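Local coordinates for protein L-lysine 6-monooxygenase (PDB 5CQF) that probably uses FAD and NADPH to hydroxylate the side-chain amine of L-lysine or a related amino acid, a step in siderophore biosynthesis, at residues I26-C30 with V121-V125; R86-Y92 with W114-W120. One frame throughout, in Å; residues are numbered along the deposited sequence.

Contact 1 (I26-C30 with V121-V125); sequences IALAC and VSRQV
Ile26 and Val121 meet through their branch methyls, Ile26 CG2 lying 3.7 Å from Val121 CG1, and this pair opens a largely apolar seam between two helices. With chi1 at -74°, Ile26 CG1 is anti to the carbonyl carbon and CG2 anti to the backbone N, which points CG2 at Val121 and Val125. At the far end of the longer branch, Ile26 CD1 rests 3.8 Å from Ser122 CB, the atom through which the serine takes part. One turn further along, Ala29 is short enough to let Val125 come in close, with Ala29 CB 4.0 Å from Val125 CG2.

The sulfur of Cys30 joins the same apolar packing. Cys30 SG lies 3.3 Å from Val121 CG1, unusually short for sulfur and a methyl and doubtful in detail, and has Val125 CG1 as a looser neighbour at 4.3 Å. The two valines line the seam one turn apart, and no hydrogen bond crosses it.

The axes of segments 26-30 and 121-125 approach to 9.8 Å, at 52°, and the nearest CA atoms, those of Ile26 and Ser122, are 6.2 Å apart. All six touching residues are buried. Gly20 and Gly22 in the turn after strand 16-19 and Gly25 in the first turn of helix 23-37 are consistent with a GxGxxG fingerprint, so the seam packs helix 111-125 against the first helix of a Rossmann-type dinucleotide-binding fold, probably the FAD-binding one.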
loop_
_atom_site.group_PDB
_atom_site.type_symbol
_atom_site.label_atom_id
_atom_site.label_comp_id
_atom_site.label_asym_id
_atom_site.label_seq_id
_atom_site.Cartn_x
_atom_site.Cartn_y
_atom_site.Cartn_z
ATOM N N ILE A 26 -12.025 -30.233 9.735
ATOM C CA ILE A 26 -12.905 -29.289 10.415
ATOM C C ILE A 26 -13.867 -28.680 9.420
ATOM O O ILE A 26 -15.070 -28.516 9.696
ATOM C CB ILE A 26 -12.093 -28.214 11.116
ATOM C CG1 ILE A 26 -11.433 -28.809 12.354
ATOM C CG2 ILE A 26 -12.979 -27.057 11.511
ATOM C CD1 ILE A 26 -10.244 -28.041 12.837
ATOM N N ALA A 27 -13.330 -28.369 8.246
ATOM C CA ALA A 27 -14.133 -27.816 7.177
ATOM C C ALA A 27 -15.234 -28.752 6.811
ATOM O O ALA A 27 -16.322 -28.314 6.564
ATOM C CB ALA A 27 -13.280 -27.543 5.950
ATOM N N LEU A 28 -14.922 -30.049 6.723
ATOM C CA LEU A 28 -15.923 -31.077 6.429
ATOM C C LEU A 28 -16.975 -31.172 7.502
ATOM O O LEU A 28 -18.152 -31.242 7.182
ATOM C CB LEU A 28 -15.261 -32.438 6.277
ATOM C CG LEU A 28 -16.183 -33.563 5.881
ATOM C CD1 LEU A 28 -16.734 -33.387 4.478
ATOM C CD2 LEU A 28 -15.395 -34.848 6.015
ATOM N N ALA A 29 -16.564 -31.214 8.763
ATOM C CA ALA A 29 -17.539 -31.177 9.873
ATOM C C ALA A 29 -18.418 -29.952 9.821
ATOM O O ALA A 29 -19.610 -30.047 10.104
ATOM C CB ALA A 29 -16.847 -31.249 11.219
ATOM N N CYS A 30 -17.863 -28.799 9.417
ATOM C CA CYS A 30 -18.700 -27.608 9.313
ATOM C C CYS A 30 -19.815 -27.796 8.295
ATOM O O CYS A 30 -20.897 -27.314 8.493
ATOM C CB CYS A 30 -17.894 -26.369 8.957
ATOM S SG CYS A 30 -16.816 -25.788 10.269
ATOM N N VAL A 121 -13.572 -22.481 15.679
ATOM C CA VAL A 121 -14.478 -23.351 14.910
ATOM C C VAL A 121 -14.402 -24.789 15.403
ATOM O O VAL A 121 -15.417 -25.448 15.632
ATOM C CB VAL A 121 -14.160 -23.402 13.399
ATOM C CG1 VAL A 121 -15.191 -24.274 12.694
ATOM C CG2 VAL A 121 -14.198 -22.022 12.791
ATOM N N SER A 122 -13.188 -25.285 15.536
ATOM C CA SER A 122 -12.999 -26.658 16.010
ATOM C C SER A 122 -13.829 -26.924 17.262
ATOM O O SER A 122 -14.660 -27.828 17.278
ATOM C CB SER A 122 -11.512 -26.936 16.257
ATOM O OG SER A 122 -11.354 -28.216 16.802
ATOM N N ARG A 123 -13.653 -26.092 18.280
ATOM C CA ARG A 123 -14.400 -26.219 19.552
ATOM C C ARG A 123 -15.899 -26.345 19.414
ATOM O O ARG A 123 -16.550 -26.723 20.366
ATOM C CB ARG A 123 -14.190 -24.986 20.427
ATOM C CG ARG A 123 -12.973 -25.040 21.309
ATOM C CD ARG A 123 -12.946 -23.814 22.219
ATOM N NE ARG A 123 -12.261 -22.660 21.614
ATOM C CZ ARG A 123 -12.776 -21.431 21.448
ATOM N NH1 ARG A 123 -14.031 -21.134 21.825
ATOM N NH2 ARG A 123 -12.021 -20.479 20.892
ATOM N N GLN A 124 -16.455 -25.917 18.288
ATOM C CA GLN A 124 -17.894 -25.926 18.091
ATOM C C GLN A 124 -18.360 -27.113 17.296
ATOM O O GLN A 124 -19.547 -27.393 17.317
ATOM C CB GLN A 124 -18.355 -24.666 17.348
ATOM C CG GLN A 124 -18.221 -23.375 18.123
ATOM C CD GLN A 124 -18.629 -22.198 17.287
ATOM O OE1 GLN A 124 -19.812 -21.929 17.132
ATOM N NE2 GLN A 124 -17.648 -21.502 16.713
ATOM N N VAL A 125 -17.456 -27.793 16.581
ATOM C CA VAL A 125 -17.848 -28.933 15.717
ATOM C C VAL A 125 -17.095 -30.246 15.990
ATOM O O VAL A 125 -17.122 -31.161 15.173
ATOM C CB VAL A 125 -17.677 -28.588 14.222
ATOM C CG1 VAL A 125 -18.486 -27.361 13.859
ATOM C CG2 VAL A 125 -16.221 -28.367 13.869
#

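Contact 2 (R86-Y92 with W114-W120); sequences RFSFAMY and WSDYLGW
Tyr92 OH donates a short hydrogen bond of 2.5 Å to Asp116 OD2, which accepts with its anti lone pair, and the hydroxyl is also hydrogen-bonded to Arg98 NH2. The carboxylate plane is turned 57° from the ring, although OD2 lies in the ring plane at its edge. With chi1 of 165°, Tyr92 swings its ring away from the backbone N, toward Trp120 and Asp116. A second hydroxyl bond crosses at the other end: Tyr117 OH donates to Phe87 O at 2.7 Å, 16° out of the carbonyl plane, tying the loop before helix 89-96 to the facing helix.

Between these bonds the rings interlock edge to face. The edge of Phe89 points at the face of Tyr117, with CD1 of Phe89 3.8 Å from CG of Tyr117. Tyr117 offers its edge, offset, to Tyr92, and Tyr92 gives its edge to the five-membered ring of Trp120, their centroids 5.1 Å apart. Two CH-pi contacts reinforce the chain: Tyr117 CA stands 4.0 Å from the Tyr92 ring centroid, and Tyr92 CA 3.8 Å from the centroid of the Trp120 six-membered ring. Trp114 extends the cluster obliquely, its CZ3 reaching 3.7 Å from Phe89 CD1. Trp120 NE1 is hydrogen-bonded to Asp95 OD2, which helps to fix the indole.

Ser88 is the N-cap of helix 89-96, its OG accepting from Met91 N at 3.1 Å. This helix start and its preceding loop pack along helix 111-125; helix 57-64 touches Trp114, helix 23-37 touches Phe87, and Pro83 of a second subunit packs on Met91, a selenomethionine.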
loop_
_atom_site.group_PDB
_atom_site.type_symbol
_atom_site.label_atom_id
_atom_site.label_comp_id
_atom_site.label_asym_id
_atom_site.label_seq_id
_atom_site.Cartn_x
_atom_site.Cartn_y
_atom_site.Cartn_z
ATOM N N ARG A 86 -22.620 -20.533 10.616
ATOM C CA ARG A 86 -22.308 -19.902 11.870
ATOM C C ARG A 86 -20.818 -19.945 12.216
ATOM O O ARG A 86 -20.406 -19.325 13.197
ATOM C CB ARG A 86 -23.195 -20.445 12.991
ATOM C CG ARG A 86 -22.849 -21.796 13.570
ATOM C CD ARG A 86 -24.049 -22.282 14.380
ATOM N NE ARG A 86 -23.797 -23.548 15.058
ATOM C CZ ARG A 86 -23.971 -24.758 14.524
ATOM N NH1 ARG A 86 -24.380 -24.918 13.264
ATOM N NH2 ARG A 86 -23.700 -25.827 15.252
ATOM N N PHE A 87 -20.015 -20.579 11.355
ATOM C CA PHE A 87 -18.558 -20.688 11.532
ATOM C C PHE A 87 -17.714 -19.743 10.670
ATOM O O PHE A 87 -16.502 -19.876 10.603
ATOM C CB PHE A 87 -18.161 -22.126 11.304
ATOM C CG PHE A 87 -19.089 -23.093 11.979
ATOM C CD1 PHE A 87 -19.133 -23.164 13.373
ATOM C CD2 PHE A 87 -19.941 -23.889 11.242
ATOM C CE1 PHE A 87 -19.993 -24.040 14.021
ATOM C CE2 PHE A 87 -20.799 -24.765 11.875
ATOM C CZ PHE A 87 -20.828 -24.840 13.266
ATOM N N SER A 88 -18.357 -18.755 10.066
ATOM C CA SER A 88 -17.663 -17.750 9.272
ATOM C C SER A 88 -16.743 -16.880 10.120
ATOM O O SER A 88 -16.927 -16.759 11.310
ATOM C CB SER A 88 -18.682 -16.887 8.535
ATOM O OG SER A 88 -19.358 -16.029 9.435
ATOM N N PHE A 89 -15.732 -16.293 9.493
ATOM C CA PHE A 89 -14.801 -15.429 10.166
ATOM C C PHE A 89 -15.517 -14.167 10.647
ATOM O O PHE A 89 -15.168 -13.623 11.665
ATOM C CB PHE A 89 -13.688 -15.044 9.200
ATOM C CG PHE A 89 -12.499 -14.402 9.858
ATOM C CD1 PHE A 89 -11.543 -15.170 10.467
ATOM C CD2 PHE A 89 -12.349 -13.054 9.872
ATOM C CE1 PHE A 89 -10.459 -14.610 11.078
ATOM C CE2 PHE A 89 -11.245 -12.463 10.462
ATOM C CZ PHE A 89 -10.294 -13.262 11.070
ATOM N N ALA A 90 -16.498 -13.688 9.898
ATOM C CA ALA A 90 -17.322 -12.579 10.347
ATOM C C ALA A 90 -18.038 -12.902 11.665
ATOM O O ALA A 90 -18.022 -12.095 12.571
ATOM C CB ALA A 90 -18.313 -12.205 9.283
HETATM N N MSE A 91 -18.628 -14.084 11.787
HETATM C CA MSE A 91 -19.191 -14.525 13.057
HETATM C C MSE A 91 -18.156 -14.671 14.135
HETATM O O MSE A 91 -18.426 -14.416 15.301
HETATM C CB MSE A 91 -19.837 -15.896 12.944
HETATM C CG MSE A 91 -21.149 -15.856 12.197
HETATM SE SE MSE A 91 -22.592 -15.076 13.317
HETATM C CE MSE A 91 -22.970 -16.573 14.549
ATOM N N TYR A 92 -16.964 -15.135 13.786
ATOM C CA TYR A 92 -15.858 -15.147 14.748
ATOM C C TYR A 92 -15.516 -13.756 15.235
ATOM O O TYR A 92 -15.347 -13.546 16.421
ATOM C CB TYR A 92 -14.612 -15.799 14.131
ATOM C CG TYR A 92 -13.342 -15.580 14.858
ATOM C CD1 TYR A 92 -13.083 -16.207 16.045
ATOM C CD2 TYR A 92 -12.393 -14.757 14.336
ATOM C CE1 TYR A 92 -11.896 -16.011 16.707
ATOM C CE2 TYR A 92 -11.200 -14.548 14.972
ATOM C CZ TYR A 92 -10.949 -15.186 16.152
ATOM O OH TYR A 92 -9.729 -14.948 16.746
ATOM N N TRP A 114 -5.745 -16.416 12.449
ATOM C CA TRP A 114 -6.351 -17.574 11.767
ATOM C C TRP A 114 -6.300 -18.854 12.607
ATOM O O TRP A 114 -7.257 -19.627 12.599
ATOM C CB TRP A 114 -5.682 -17.839 10.421
ATOM C CG TRP A 114 -6.045 -16.885 9.359
ATOM C CD1 TRP A 114 -5.250 -15.921 8.797
ATOM C CD2 TRP A 114 -7.297 -16.784 8.721
ATOM N NE1 TRP A 114 -5.942 -15.240 7.828
ATOM C CE2 TRP A 114 -7.203 -15.765 7.767
ATOM C CE3 TRP A 114 -8.500 -17.468 8.857
ATOM C CZ2 TRP A 114 -8.256 -15.406 6.993
ATOM C CZ3 TRP A 114 -9.544 -17.099 8.095
ATOM C CH2 TRP A 114 -9.431 -16.094 7.182
ATOM N N SER A 115 -5.206 -19.075 13.339
ATOM C CA SER A 115 -5.138 -20.187 14.314
ATOM C C SER A 115 -6.233 -20.119 15.353
ATOM O O SER A 115 -6.948 -21.110 15.587
ATOM C CB SER A 115 -3.802 -20.198 15.076
ATOM O OG SER A 115 -2.758 -20.501 14.178
ATOM N N ASP A 116 -6.348 -18.958 15.995
ATOM C CA ASP A 116 -7.403 -18.738 16.977
ATOM C C ASP A 116 -8.780 -18.997 16.397
ATOM O O ASP A 116 -9.612 -19.683 17.012
ATOM C CB ASP A 116 -7.345 -17.316 17.526
ATOM C CG ASP A 116 -8.212 -17.147 18.765
ATOM O OD1 ASP A 116 -7.860 -17.740 19.794
ATOM O OD2 ASP A 116 -9.243 -16.454 18.726
ATOM N N TYR A 117 -9.020 -18.463 15.201
ATOM C CA TYR A 117 -10.276 -18.738 14.485
ATOM C C TYR A 117 -10.492 -20.220 14.355
ATOM O O TYR A 117 -11.554 -20.747 14.622
ATOM C CB TYR A 117 -10.252 -18.086 13.096
ATOM C CG TYR A 117 -11.311 -18.582 12.117
ATOM C CD1 TYR A 117 -12.664 -18.321 12.313
ATOM C CD2 TYR A 117 -10.940 -19.304 10.970
ATOM C CE1 TYR A 117 -13.614 -18.779 11.408
ATOM C CE2 TYR A 117 -11.880 -19.753 10.064
ATOM C CZ TYR A 117 -13.200 -19.495 10.279
ATOM O OH TYR A 117 -14.106 -19.968 9.382
ATOM N N LEU A 118 -9.445 -20.902 13.938
ATOM C CA LEU A 118 -9.537 -22.311 13.677
ATOM C C LEU A 118 -9.863 -23.097 14.946
ATOM O O LEU A 118 -10.681 -24.020 14.929
ATOM C CB LEU A 118 -8.219 -22.753 13.058
ATOM C CG LEU A 118 -8.092 -24.247 12.938
ATOM C CD1 LEU A 118 -8.840 -24.690 11.702
ATOM C CD2 LEU A 118 -6.622 -24.618 12.869
ATOM N N GLY A 119 -9.243 -22.743 16.061
ATOM C CA GLY A 119 -9.644 -23.325 17.375
ATOM C C GLY A 119 -11.080 -22.953 17.720
ATOM O O GLY A 119 -11.821 -23.741 18.282
ATOM N N TRP A 120 -11.501 -21.750 17.358
ATOM C CA TRP A 120 -12.845 -21.324 17.686
ATOM C C TRP A 120 -13.871 -22.136 16.921
ATOM O O TRP A 120 -14.941 -22.455 17.448
ATOM C CB TRP A 120 -12.972 -19.819 17.434
ATOM C CG TRP A 120 -14.323 -19.211 17.563
ATOM C CD1 TRP A 120 -14.847 -18.597 18.678
ATOM C CD2 TRP A 120 -15.293 -19.024 16.522
ATOM N NE1 TRP A 120 -16.091 -18.097 18.395
ATOM C CE2 TRP A 120 -16.394 -18.355 17.089
ATOM C CE3 TRP A 120 -15.347 -19.382 15.171
ATOM C CZ2 TRP A 120 -17.540 -18.041 16.353
ATOM C CZ3 TRP A 120 -16.489 -19.077 14.448
ATOM C CH2 TRP A 120 -17.566 -18.415 15.039
#

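Both contacts draw on helix 111-125: contact 1 uses its C-terminal part and contact 2 the turns just before, with centres about 10 Å apart. Phe87 joins them. Its ring atom CZ lies 3.5 Å from Val125 CG1, and CD2 lies 3.8 Å from Cys30 SG, so a loop residue of 86-92 covers the sulfur-valine end of contact 1. At the other end, Ile26 CD1 meets Leu118 CD1 at 3.8 Å. Helix 111-125 therefore carries the Rossmann-type helix 23-37 on one set of side chains and the aromatic cluster on another. Contact 1 adjoins the probable dinucleotide-binding turn through Ile26, whereas contact 2 also packs on two neighbouring subunits, through Met91 on one and Asp116 on another.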